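Long-range contacts in UPF0033 domain-containing protein (Desulfitobacterium hafniense, PDB 3HZ7), which is of unknown function but, as the TusA-like N-terminal domain of a longer protein, probably carries sulfur and passes it between partner proteins: residues M52-E57 with V68-G73; M1-A6 with T33-N38; D37-R42 with G64-T69. One frame throughout, in Å; residues are numbered along the deposited sequence.

Contact 1 (M52-E57 with V68-G73); sequences MGYQSE and VTIVAG. Unlike the reference sequence in segment 52-57: Ser56 (reference Ala).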
HETATM    1  N   MSE A  52      -9.491   6.581   1.927  1.00 34.05           N
HETATM    2  CA  MSE A  52      -8.802   7.785   2.397  1.00 33.02           C
HETATM    3  C   MSE A  52      -8.675   8.911   1.361  1.00 37.10           C
HETATM    4  O   MSE A  52      -8.199  10.000   1.679  1.00 39.41           O
HETATM    5  CB  MSE A  52      -7.393   7.457   2.900  1.00 40.02           C
HETATM    6  CG  MSE A  52      -7.293   6.477   4.068  1.00 58.17           C
HETATM    7 SE   MSE A  52      -5.416   6.258   4.653  1.00 81.72          SE
HETATM    8  CE  MSE A  52      -5.196   7.888   5.718  1.00 70.97           C
ATOM      9  N   GLY A  53      -9.091   8.679   0.124  1.00 39.42           N
ATOM     10  CA  GLY A  53      -8.966   9.742  -0.854  1.00 44.01           C
ATOM     11  C   GLY A  53      -7.550   9.861  -1.418  1.00 43.55           C
ATOM     12  O   GLY A  53      -7.079  10.954  -1.740  1.00 34.24           O
ATOM     13  N   TYR A  54      -6.887   8.719  -1.558  1.00 37.67           N
ATOM     14  CA  TYR A  54      -5.542   8.714  -2.073  1.00 41.61           C
ATOM     15  C   TYR A  54      -5.552   8.015  -3.402  1.00 39.45           C
ATOM     16  O   TYR A  54      -6.382   7.134  -3.624  1.00 37.49           O
ATOM     17  CB  TYR A  54      -4.598   7.956  -1.108  1.00 34.96           C
ATOM     18  CG  TYR A  54      -4.379   8.673   0.209  1.00 38.50           C
ATOM     19  CD1 TYR A  54      -4.253  10.058   0.255  1.00 45.76           C
ATOM     20  CD2 TYR A  54      -4.299   7.975   1.390  1.00 41.39           C
ATOM     21  CE1 TYR A  54      -4.044  10.726   1.456  1.00 50.90           C
ATOM     22  CE2 TYR A  54      -4.084   8.638   2.607  1.00 52.23           C
ATOM     23  CZ  TYR A  54      -3.963  10.002   2.626  1.00 49.76           C
ATOM     24  OH  TYR A  54      -3.727  10.641   3.817  1.00 62.08           O
ATOM     25  N   GLN A  55      -4.632   8.413  -4.274  1.00 34.65           N
ATOM     26  CA  GLN A  55      -4.474   7.752  -5.558  1.00 36.98           C
ATOM     27  C   GLN A  55      -3.583   6.508  -5.294  1.00 31.54           C
ATOM     28  O   GLN A  55      -2.738   6.501  -4.392  1.00 27.32           O
ATOM     29  CB  GLN A  55      -3.787   8.697  -6.577  1.00 36.05           C
ATOM     30  CG  GLN A  55      -4.599   9.985  -6.928  1.00 47.18           C
ATOM     31  CD  GLN A  55      -5.944   9.673  -7.596  1.00 54.66           C
ATOM     32  OE1 GLN A  55      -5.991   9.239  -8.754  1.00 52.71           O
ATOM     33  NE2 GLN A  55      -7.039   9.881  -6.860  1.00 54.94           N
ATOM     34  N   SER A  56      -3.777   5.460  -6.089  1.00 29.33           N
ATOM     35  CA  SER A  56      -2.976   4.240  -5.971  1.00 28.64           C
ATOM     36  C   SER A  56      -2.884   3.480  -7.297  1.00 26.00           C
ATOM     37  O   SER A  56      -3.696   3.671  -8.189  1.00 23.14           O
ATOM     38  CB  SER A  56      -3.583   3.303  -4.924  1.00 30.93           C
ATOM     39  OG  SER A  56      -4.622   2.550  -5.511  1.00 29.91           O
ATOM     40  N   GLU A  57      -1.886   2.612  -7.432  1.00 18.03           N
ATOM     41  CA  GLU A  57      -1.754   1.795  -8.614  1.00 21.08           C
ATOM     42  C   GLU A  57      -1.164   0.539  -8.077  1.00 28.50           C
ATOM     43  O   GLU A  57      -0.668   0.522  -6.910  1.00 26.21           O
ATOM     44  CB  GLU A  57      -0.705   2.320  -9.625  1.00 19.25           C
ATOM     45  CG  GLU A  57      -1.064   3.473 -10.499  1.00 23.75           C
ATOM     46  CD  GLU A  57      -2.222   3.179 -11.445  1.00 26.75           C
ATOM     47  OE1 GLU A  57      -2.375   2.025 -11.882  1.00 34.42           O
ATOM     48  OE2 GLU A  57      -2.985   4.128 -11.735  1.00 33.98           O
ATOM     49  N   VAL A  68       1.869  -2.435  -4.528  1.00 17.04           N
ATOM     50  CA  VAL A  68       0.777  -1.470  -4.541  1.00 17.70           C
ATOM     51  C   VAL A  68       1.399  -0.146  -4.075  1.00 21.60           C
ATOM     52  O   VAL A  68       1.965  -0.041  -2.973  1.00 22.70           O
ATOM     53  CB  VAL A  68      -0.373  -1.916  -3.557  1.00 14.27           C
ATOM     54  CG1 VAL A  68      -1.562  -0.990  -3.623  1.00 17.34           C
ATOM     55  CG2 VAL A  68      -0.803  -3.354  -3.900  1.00 20.49           C
ATOM     56  N   THR A  69       1.279   0.870  -4.897  1.00 18.71           N
ATOM     57  CA  THR A  69       1.846   2.173  -4.563  1.00 25.22           C
ATOM     58  C   THR A  69       0.734   3.162  -4.221  1.00 30.74           C
ATOM     59  O   THR A  69      -0.231   3.333  -5.001  1.00 27.05           O
ATOM     60  CB  THR A  69       2.704   2.647  -5.737  1.00 18.94           C
ATOM     61  OG1 THR A  69       3.692   1.639  -5.985  1.00 22.23           O
ATOM     62  CG2 THR A  69       3.384   4.000  -5.428  1.00 24.25           C
ATOM     63  N   ILE A  70       0.833   3.786  -3.042  1.00 23.64           N
ATOM     64  CA  ILE A  70      -0.196   4.719  -2.627  1.00 21.85           C
ATOM     65  C   ILE A  70       0.412   6.076  -2.450  1.00 23.38           C
ATOM     66  O   ILE A  70       1.419   6.237  -1.739  1.00 17.79           O
ATOM     67  CB  ILE A  70      -0.888   4.269  -1.279  1.00 18.97           C
ATOM     68  CG1 ILE A  70      -1.357   2.826  -1.439  1.00 22.66           C
ATOM     69  CG2 ILE A  70      -1.987   5.289  -0.879  1.00 13.71           C
ATOM     70  CD1 ILE A  70      -2.036   2.120  -0.168  1.00 27.81           C
ATOM     71  N   VAL A  71      -0.236   7.069  -3.060  1.00 21.88           N
ATOM     72  CA  VAL A  71       0.251   8.432  -3.021  1.00 24.44           C
ATOM     73  C   VAL A  71      -0.669   9.362  -2.241  1.00 31.64           C
ATOM     74  O   VAL A  71      -1.880   9.383  -2.473  1.00 31.97           O
ATOM     75  CB  VAL A  71       0.418   9.029  -4.469  1.00 26.04           C
ATOM     76  CG1 VAL A  71       0.933  10.441  -4.365  1.00 32.96           C
ATOM     77  CG2 VAL A  71       1.374   8.191  -5.290  1.00 20.50           C
ATOM     78  N   ALA A  72      -0.055  10.143  -1.349  1.00 32.04           N
ATOM     79  CA  ALA A  72      -0.727  11.120  -0.507  1.00 32.04           C
ATOM     80  C   ALA A  72      -0.319  12.487  -1.021  1.00 31.44           C
ATOM     81  O   ALA A  72      -1.132  13.443  -1.008  1.00 52.59           O
ATOM     82  CB  ALA A  72      -0.298  10.921   0.977  1.00 42.13           C
ATOM     83  N   GLY A  73       0.910  12.610  -1.495  1.00 28.93           N
ATOM     84  CA  GLY A  73       1.313  13.878  -2.058  1.00 44.11           C
ATOM     85  C   GLY A  73       2.733  14.079  -2.578  1.00 44.23           C
ATOM     86  O   GLY A  73       3.023  15.150  -3.129  1.00 48.48           O
TER
HETATM   87  O   HOH W   1      -3.697  10.692  -3.781  1.00 44.40           O

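Contact 2 (M1-A6 with T33-N38); sequences MITIDA and TVLVDN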
HETATM    1  N   MSE A   1      10.197   8.518   0.155  1.00 26.43           N
HETATM    2  CA  MSE A   1       9.225   7.416  -0.084  1.00 28.73           C
HETATM    3  C   MSE A   1       9.392   6.288   0.953  1.00 22.98           C
HETATM    4  O   MSE A   1      10.431   6.205   1.595  1.00 29.16           O
HETATM    5  CB  MSE A   1       9.422   6.865  -1.512  1.00 26.05           C
HETATM    6  CG  MSE A   1       8.507   5.703  -1.850  1.00 42.11           C
HETATM    7 SE   MSE A   1       9.072   4.756  -3.490  1.00 66.86          SE
HETATM    8  CE  MSE A   1       7.335   4.300  -4.219  1.00 41.66           C
ATOM      9  N   ILE A   2       8.370   5.458   1.156  1.00 21.39           N
ATOM     10  CA  ILE A   2       8.458   4.353   2.100  1.00 19.36           C
ATOM     11  C   ILE A   2       7.924   3.048   1.472  1.00 20.30           C
ATOM     12  O   ILE A   2       6.871   3.039   0.841  1.00 20.01           O
ATOM     13  CB  ILE A   2       7.724   4.693   3.446  1.00 29.63           C
ATOM     14  CG1 ILE A   2       7.787   3.515   4.418  1.00 31.74           C
ATOM     15  CG2 ILE A   2       6.265   4.965   3.224  1.00 34.92           C
ATOM     16  CD1 ILE A   2       6.752   2.480   4.178  1.00 33.65           C
ATOM     17  N   THR A   3       8.698   1.979   1.610  1.00 16.90           N
ATOM     18  CA  THR A   3       8.356   0.657   1.087  1.00 15.69           C
ATOM     19  C   THR A   3       8.196  -0.316   2.221  1.00 18.78           C
ATOM     20  O   THR A   3       9.078  -0.446   3.078  1.00 18.52           O
ATOM     21  CB  THR A   3       9.409   0.157   0.085  1.00 23.08           C
ATOM     22  OG1 THR A   3       9.410   1.088  -0.989  1.00 23.17           O
ATOM     23  CG2 THR A   3       9.018  -1.295  -0.555  1.00 17.09           C
ATOM     24  N   ILE A   4       7.009  -0.902   2.278  1.00 14.05           N
ATOM     25  CA  ILE A   4       6.681  -1.853   3.298  1.00 15.34           C
ATOM     26  C   ILE A   4       6.718  -3.266   2.699  1.00 19.58           C
ATOM     27  O   ILE A   4       5.959  -3.543   1.793  1.00 22.40           O
ATOM     28  CB  ILE A   4       5.263  -1.603   3.840  1.00 17.37           C
ATOM     29  CG1 ILE A   4       5.234  -0.153   4.445  1.00 26.75           C
ATOM     30  CG2 ILE A   4       4.855  -2.831   4.886  1.00 11.59           C
ATOM     31  CD1 ILE A   4       4.058   0.263   5.296  1.00 19.71           C
ATOM     32  N   ASP A   5       7.596  -4.136   3.186  1.00 15.41           N
ATOM     33  CA  ASP A   5       7.589  -5.522   2.665  1.00 21.05           C
ATOM     34  C   ASP A   5       6.659  -6.282   3.603  1.00 22.64           C
ATOM     35  O   ASP A   5       6.958  -6.466   4.784  1.00 21.20           O
ATOM     36  CB  ASP A   5       8.975  -6.164   2.741  1.00 23.57           C
ATOM     37  CG  ASP A   5       8.972  -7.642   2.290  1.00 26.46           C
ATOM     38  OD1 ASP A   5       7.901  -8.292   2.254  1.00 24.18           O
ATOM     39  OD2 ASP A   5      10.066  -8.134   1.984  1.00 28.83           O
ATOM     40  N   ALA A   6       5.506  -6.664   3.083  1.00 21.44           N
ATOM     41  CA  ALA A   6       4.511  -7.392   3.841  1.00 20.45           C
ATOM     42  C   ALA A   6       4.298  -8.771   3.202  1.00 19.38           C
ATOM     43  O   ALA A   6       3.207  -9.360   3.331  1.00 26.10           O
ATOM     44  CB  ALA A   6       3.240  -6.641   3.817  1.00 19.98           C
ATOM     45  N   THR A  33       4.671   2.432  -0.703  1.00 18.25           N
ATOM     46  CA  THR A  33       4.506   1.258  -1.584  1.00 19.15           C
ATOM     47  C   THR A  33       4.495   0.063  -0.644  1.00 22.16           C
ATOM     48  O   THR A  33       5.212   0.065   0.386  1.00 20.26           O
ATOM     49  CB  THR A  33       5.612   1.064  -2.576  1.00 13.36           C
ATOM     50  OG1 THR A  33       6.768   1.695  -2.101  1.00 45.69           O
ATOM     51  CG2 THR A  33       5.302   1.713  -3.800  1.00 42.15           C
ATOM     52  N   VAL A  34       3.685  -0.936  -0.999  1.00 19.62           N
ATOM     53  CA  VAL A  34       3.556  -2.137  -0.185  1.00 16.91           C
ATOM     54  C   VAL A  34       3.729  -3.385  -1.030  1.00 17.14           C
ATOM     55  O   VAL A  34       3.079  -3.520  -2.071  1.00 19.41           O
ATOM     56  CB  VAL A  34       2.147  -2.206   0.444  1.00 18.71           C
ATOM     57  CG1 VAL A  34       2.111  -3.296   1.605  1.00 14.57           C
ATOM     58  CG2 VAL A  34       1.705  -0.813   0.871  1.00 20.54           C
ATOM     59  N   LEU A  35       4.583  -4.288  -0.598  1.00 15.21           N
ATOM     60  CA  LEU A  35       4.735  -5.559  -1.305  1.00 18.87           C
ATOM     61  C   LEU A  35       3.800  -6.644  -0.679  1.00 21.35           C
ATOM     62  O   LEU A  35       3.887  -6.941   0.558  1.00 16.73           O
ATOM     63  CB  LEU A  35       6.191  -6.020  -1.254  1.00 15.69           C
ATOM     64  CG  LEU A  35       7.255  -4.999  -1.686  1.00 22.40           C
ATOM     65  CD1 LEU A  35       8.694  -5.625  -1.551  1.00 24.70           C
ATOM     66  CD2 LEU A  35       6.995  -4.608  -3.159  1.00 24.87           C
ATOM     67  N   VAL A  36       2.874  -7.173  -1.483  1.00 16.99           N
ATOM     68  CA  VAL A  36       1.975  -8.266  -1.022  1.00 19.58           C
ATOM     69  C   VAL A  36       2.009  -9.465  -1.984  1.00 27.62           C
ATOM     70  O   VAL A  36       2.478  -9.376  -3.128  1.00 20.36           O
ATOM     71  CB  VAL A  36       0.506  -7.817  -0.748  1.00 20.33           C
ATOM     72  CG1 VAL A  36       0.522  -6.843   0.412  1.00 24.36           C
ATOM     73  CG2 VAL A  36      -0.188  -7.163  -2.046  1.00 19.28           C
ATOM     74  N   ASP A  37       1.612 -10.630  -1.471  1.00 36.45           N
ATOM     75  CA  ASP A  37       1.657 -11.837  -2.280  1.00 31.92           C
ATOM     76  C   ASP A  37       0.294 -12.403  -2.666  1.00 33.15           C
ATOM     77  O   ASP A  37       0.195 -13.595  -2.918  1.00 38.50           O
ATOM     78  CB  ASP A  37       2.474 -12.907  -1.561  1.00 30.78           C
ATOM     79  CG  ASP A  37       1.848 -13.338  -0.221  1.00 33.13           C
ATOM     80  OD1 ASP A  37       0.612 -13.247  -0.050  1.00 29.48           O
ATOM     81  OD2 ASP A  37       2.619 -13.796   0.661  1.00 38.86           O
ATOM     82  N   ASN A  38      -0.756 -11.592  -2.701  1.00 26.36           N
ATOM     83  CA  ASN A  38      -2.049 -12.143  -3.120  1.00 34.25           C
ATOM     84  C   ASN A  38      -2.918 -10.970  -3.517  1.00 33.30           C
ATOM     85  O   ASN A  38      -2.765  -9.875  -2.980  1.00 31.09           O
ATOM     86  CB  ASN A  38      -2.695 -13.002  -1.963  1.00 34.56           C
ATOM     87  CG  ASN A  38      -3.045 -12.172  -0.753  1.00 24.48           C
ATOM     88  OD1 ASN A  38      -4.050 -11.492  -0.748  1.00 30.07           O
ATOM     89  ND2 ASN A  38      -2.191 -12.186   0.259  1.00 27.71           N
TER
HETATM   90  O   HOH W   2       1.325 -10.234   1.514  1.00 29.16           O

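Contact 3 (D37-R42 with G64-T69); sequences DNDISR and GVIEVT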
ATOM      1  N   ASP A  37       1.612 -10.630  -1.471  1.00 36.45           N
ATOM      2  CA  ASP A  37       1.657 -11.837  -2.280  1.00 31.92           C
ATOM      3  C   ASP A  37       0.294 -12.403  -2.666  1.00 33.15           C
ATOM      4  O   ASP A  37       0.195 -13.595  -2.918  1.00 38.50           O
ATOM      5  CB  ASP A  37       2.474 -12.907  -1.561  1.00 30.78           C
ATOM      6  CG  ASP A  37       1.848 -13.338  -0.221  1.00 33.13           C
ATOM      7  OD1 ASP A  37       0.612 -13.247  -0.050  1.00 29.48           O
ATOM      8  OD2 ASP A  37       2.619 -13.796   0.661  1.00 38.86           O
ATOM      9  N   ASN A  38      -0.756 -11.592  -2.701  1.00 26.36           N
ATOM     10  CA  ASN A  38      -2.049 -12.143  -3.120  1.00 34.25           C
ATOM     11  C   ASN A  38      -2.918 -10.970  -3.517  1.00 33.30           C
ATOM     12  O   ASN A  38      -2.765  -9.875  -2.980  1.00 31.09           O
ATOM     13  CB  ASN A  38      -2.695 -13.002  -1.963  1.00 34.56           C
ATOM     14  CG  ASN A  38      -3.045 -12.172  -0.753  1.00 24.48           C
ATOM     15  OD1 ASN A  38      -4.050 -11.492  -0.748  1.00 30.07           O
ATOM     16  ND2 ASN A  38      -2.191 -12.186   0.259  1.00 27.71           N
ATOM     17  N   ASP A  39      -3.827 -11.213  -4.461  1.00 36.54           N
ATOM     18  CA  ASP A  39      -4.725 -10.199  -5.014  1.00 33.90           C
ATOM     19  C   ASP A  39      -5.688  -9.601  -4.045  1.00 32.67           C
ATOM     20  O   ASP A  39      -6.131  -8.458  -4.193  1.00 29.31           O
ATOM     21  CB  ASP A  39      -5.545 -10.799  -6.156  1.00 41.47           C
ATOM     22  CG  ASP A  39      -4.947 -10.541  -7.485  1.00 51.17           C
ATOM     23  OD1 ASP A  39      -4.067 -11.337  -7.916  1.00 51.37           O
ATOM     24  OD2 ASP A  39      -5.378  -9.517  -8.093  1.00 61.43           O
ATOM     25  N   ILE A  40      -6.070 -10.424  -3.079  1.00 34.56           N
ATOM     26  CA  ILE A  40      -6.996 -10.012  -2.060  1.00 32.62           C
ATOM     27  C   ILE A  40      -6.396  -8.855  -1.262  1.00 24.82           C
ATOM     28  O   ILE A  40      -7.065  -7.874  -0.967  1.00 23.95           O
ATOM     29  CB  ILE A  40      -7.305 -11.204  -1.104  1.00 42.11           C
ATOM     30  CG1 ILE A  40      -8.003 -12.335  -1.891  1.00 38.13           C
ATOM     31  CG2 ILE A  40      -8.203 -10.720   0.047  1.00 31.48           C
ATOM     32  CD1 ILE A  40      -9.452 -12.003  -2.234  1.00 46.56           C
ATOM     33  N   SER A  41      -5.129  -8.971  -0.924  1.00 29.85           N
ATOM     34  CA  SER A  41      -4.476  -7.904  -0.162  1.00 30.75           C
ATOM     35  C   SER A  41      -4.430  -6.624  -0.986  1.00 25.09           C
ATOM     36  O   SER A  41      -4.706  -5.512  -0.466  1.00 25.00           O
ATOM     37  CB  SER A  41      -3.053  -8.321   0.232  1.00 33.96           C
ATOM     38  OG  SER A  41      -3.096  -9.386   1.167  1.00 48.93           O
ATOM     39  N   ARG A  42      -4.116  -6.785  -2.282  1.00 27.60           N
ATOM     40  CA  ARG A  42      -4.022  -5.641  -3.193  1.00 22.37           C
ATOM     41  C   ARG A  42      -5.367  -4.917  -3.194  1.00 26.12           C
ATOM     42  O   ARG A  42      -5.459  -3.674  -3.038  1.00 20.22           O
ATOM     43  CB  ARG A  42      -3.620  -6.156  -4.590  1.00 26.15           C
ATOM     44  CG  ARG A  42      -3.382  -5.053  -5.626  1.00 23.93           C
ATOM     45  CD  ARG A  42      -4.694  -4.694  -6.369  1.00 28.12           C
ATOM     46  NE  ARG A  42      -5.186  -5.931  -6.960  1.00 31.82           N
ATOM     47  CZ  ARG A  42      -6.359  -6.101  -7.559  1.00 35.99           C
ATOM     48  NH1 ARG A  42      -6.664  -7.303  -8.035  1.00 35.39           N
ATOM     49  NH2 ARG A  42      -7.203  -5.092  -7.694  1.00 32.73           N
ATOM     50  N   GLY A  64       5.377 -13.717  -8.274  1.00 46.70           N
ATOM     51  CA  GLY A  64       4.132 -13.418  -7.578  1.00 40.94           C
ATOM     52  C   GLY A  64       4.045 -12.171  -6.684  1.00 40.18           C
ATOM     53  O   GLY A  64       3.010 -11.965  -6.030  1.00 41.30           O
ATOM     54  N   VAL A  65       5.095 -11.354  -6.616  1.00 33.99           N
ATOM     55  CA  VAL A  65       5.032 -10.158  -5.777  1.00 29.09           C
ATOM     56  C   VAL A  65       4.149  -9.080  -6.393  1.00 29.38           C
ATOM     57  O   VAL A  65       4.317  -8.707  -7.581  1.00 37.23           O
ATOM     58  CB  VAL A  65       6.422  -9.507  -5.544  1.00 30.96           C
ATOM     59  CG1 VAL A  65       6.268  -8.152  -4.792  1.00 27.15           C
ATOM     60  CG2 VAL A  65       7.321 -10.446  -4.702  1.00 31.32           C
ATOM     61  N   ILE A  66       3.196  -8.605  -5.616  1.00 21.57           N
ATOM     62  CA  ILE A  66       2.375  -7.511  -6.062  1.00 20.20           C
ATOM     63  C   ILE A  66       2.822  -6.212  -5.337  1.00 23.09           C
ATOM     64  O   ILE A  66       2.918  -6.149  -4.080  1.00 21.52           O
ATOM     65  CB  ILE A  66       0.909  -7.797  -5.823  1.00 23.25           C
ATOM     66  CG1 ILE A  66       0.514  -9.099  -6.567  1.00 33.74           C
ATOM     67  CG2 ILE A  66       0.104  -6.639  -6.304  1.00 24.27           C
ATOM     68  CD1 ILE A  66      -0.787  -9.683  -6.151  1.00 25.01           C
ATOM     69  N   GLU A  67       3.139  -5.175  -6.116  1.00 25.20           N
ATOM     70  CA  GLU A  67       3.517  -3.920  -5.493  1.00 19.06           C
ATOM     71  C   GLU A  67       2.384  -2.945  -5.653  1.00 20.54           C
ATOM     72  O   GLU A  67       1.939  -2.694  -6.760  1.00 18.91           O
ATOM     73  CB  GLU A  67       4.806  -3.378  -6.107  1.00 33.50           C
ATOM     74  CG  GLU A  67       5.300  -2.161  -5.370  1.00 37.37           C
ATOM     75  CD  GLU A  67       6.774  -1.842  -5.606  1.00 40.15           C
ATOM     76  OE1 GLU A  67       7.531  -2.706  -6.077  1.00 48.51           O
ATOM     77  OE2 GLU A  67       7.187  -0.716  -5.289  1.00 46.52           O
ATOM     78  N   VAL A  68       1.869  -2.435  -4.528  1.00 17.04           N
ATOM     79  CA  VAL A  68       0.777  -1.470  -4.541  1.00 17.70           C
ATOM     80  C   VAL A  68       1.399  -0.146  -4.075  1.00 21.60           C
ATOM     81  O   VAL A  68       1.965  -0.041  -2.973  1.00 22.70           O
ATOM     82  CB  VAL A  68      -0.373  -1.916  -3.557  1.00 14.27           C
ATOM     83  CG1 VAL A  68      -1.562  -0.990  -3.623  1.00 17.34           C
ATOM     84  CG2 VAL A  68      -0.803  -3.354  -3.900  1.00 20.49           C
ATOM     85  N   THR A  69       1.279   0.870  -4.897  1.00 18.71           N
ATOM     86  CA  THR A  69       1.846   2.173  -4.563  1.00 25.22           C
ATOM     87  C   THR A  69       0.734   3.162  -4.221  1.00 30.74           C
ATOM     88  O   THR A  69      -0.231   3.333  -5.001  1.00 27.05           O
ATOM     89  CB  THR A  69       2.704   2.647  -5.737  1.00 18.94           C
ATOM     90  OG1 THR A  69       3.692   1.639  -5.985  1.00 22.23           O
ATOM     91  CG2 THR A  69       3.384   4.000  -5.428  1.00 24.25           C
TER

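Contact 1 (M52-E57 with V68-G73)
Gln55 with Val71 and Glu57 with Thr69 are antiparallel hydrogen-bonded pairs. Val71 N gives to Gln55 O at 2.9 Å in an almost straight bond (176° at the hydrogen). The return bond, Gln55 N to Val71 O, is weak at 3.4 Å. The second pair is closed from both sides: Glu57 N gives to Thr69 O at 3.0 Å, and Thr69 N gives to Glu57 O at 2.8 Å. These strands form the beta hairpin of the TusA-like alpha/beta fold, and strand 55-60 is one edge of its mixed sheet. Apolar contact gathers at Tyr54, just before the strand. Its CG lies anti to the carbonyl carbon (chi1 -68°), which turns a ring face to Ala72. Ala72 CB sits over that face, 4.2 Å from the centroid, a CH-pi contact, while Met52 O lies over the other face. Tyr54 CB also meets Ile70 CG2 at 3.7 Å. Putting an alanine in place of Tyr54 would probably leave Ala72 CB without its aromatic cover and open a gap beside it. Ser56, which replaces a reference alanine, packs CB toward Ile70 CG1, and its OG bonds to Gln46 of helix 39-52.

Contact 2 (M1-A6 with T33-N38)
Thr3, Ile4 and Asp5 run beside Thr33, Val34 and Leu35 as parallel strands, with segment axes 4.6 Å apart and 16° from parallel. The bonds alternate between the strands. Thr33 N gives to Ile2 O at 2.8 Å, Ile4 N to Thr33 O, and Leu35 N to Ile4 O at 2.9 Å. Ala6 N to Leu35 O ends the ladder and is more bent, 140° at the hydrogen. Beyond it a water spans the widening gap, donating to Ala6 O and accepting from Asp37 N.

Side chains alternate between two faces. On one, Thr3 OG1 and Thr33 OG1 share a hydrogen bond of 2.9 Å, in which either could be the donor. The Thr33 side chain is turned far from a staggered position (chi1 23°). Its CG2 is modelled too close to Met1 CE, so its exact placement is doubtful. Leu35 lies alongside Asp5 on this face.

The two strands are the beta elements of a beta-alpha-beta crossover through helix 13-23. The connection carries Cys11, deposited as S-mercaptocysteine, consistent with sulfur carriage in the TusA family.

The other face is apolar and turned to the helices. Ile4 CB meets Val34 CG1 at 4.2 Å, and Ala6 CB touches the same methyl. Ile4 also packs on Ala21 of helix 13-23, and Val34 on Leu45 of helix 39-52. At the strand ends the polar groups look to nearby backbone. Asp5 OD1 accepts from Leu7 N. Asp37 OD2 accepts from Gly8 N, and Asp37 OD1 takes Asn38 ND2 at 3.0 Å, nearly in the plane of that amide.

Contact 3 (D37-R42 with G64-T69)
Arg42 lays the aliphatic start of its side chain on Ile66 and Val68, and this is the tight part of the contact. Arg42 CG is 3.5 Å from Val68 CG2 and 3.9 Å from Ile66 CG2. The first torsion of Arg42 places CG opposite the backbone N (chi1 -176°), which sends the chain toward the strand. Bends at the next two torsions then carry the guanidinium back toward Asp39. Ile66 reaches the other way. Its CD1 ends against the backbone of the first helical turn, 3.6 Å from Asn38 C, and lies near Asp39 as well. Together these residues pack the start of helix 39-52 against strand 66-71, joining the helical layer to the sheet of this two-layer alpha/beta domain.

The side toward Asp37 and Gly64 is looser. Both residues are exposed, and their nearest approach is 4.0 Å, from Asp37 CA to Gly64 O. Gly64 has a positive phi, and the two backbones merely approach here.

Several polar side chains at the helix start bond within their own segment. Asn38 is the N-cap: its OD1 accepts from Ser41 N at 2.7 Å. Its own backbone N is buried without a partner in the model. Arg42 NH1 and Asp39 OD2 form a salt bridge of 2.6 Å. Asp39 OD2 uses its anti lone pair and lies in the guanidinium plane, with the carboxylate itself turned about perpendicular to it. Arg42 also makes a cation-pi contact with Tyr58 of strand 55-60.

The contact is mainly van der Waals packing of aliphatic groups, some against backbone and carboxylate atoms. The Arg42 charge is held at the border, where Asp39 probably balances it, and the negative Asp39 is likely to suit the positive end of the helix dipole.

From the N terminus, contact 2 comes first. It pairs strand 2-5 with strand 31-36 and closes a loop that holds helix 13-23. Contact 3 opens where contact 2 ends, sharing Asp37 and Asn38, and closes the excursion through helix 39-52 and strand 55-60. Contact 1 starts inside that excursion and ends on the same strand, 66-71, sharing Val68 and Thr69 with contact 3. It closes the short hairpin loop between strands 55-60 and 66-71. Strand 66-71 lies between strands 31-36 and 55-60. Probable hydrogen bonds from Ile66 N to Val36 O and from Val34 N to Val68 O join it to contact 2.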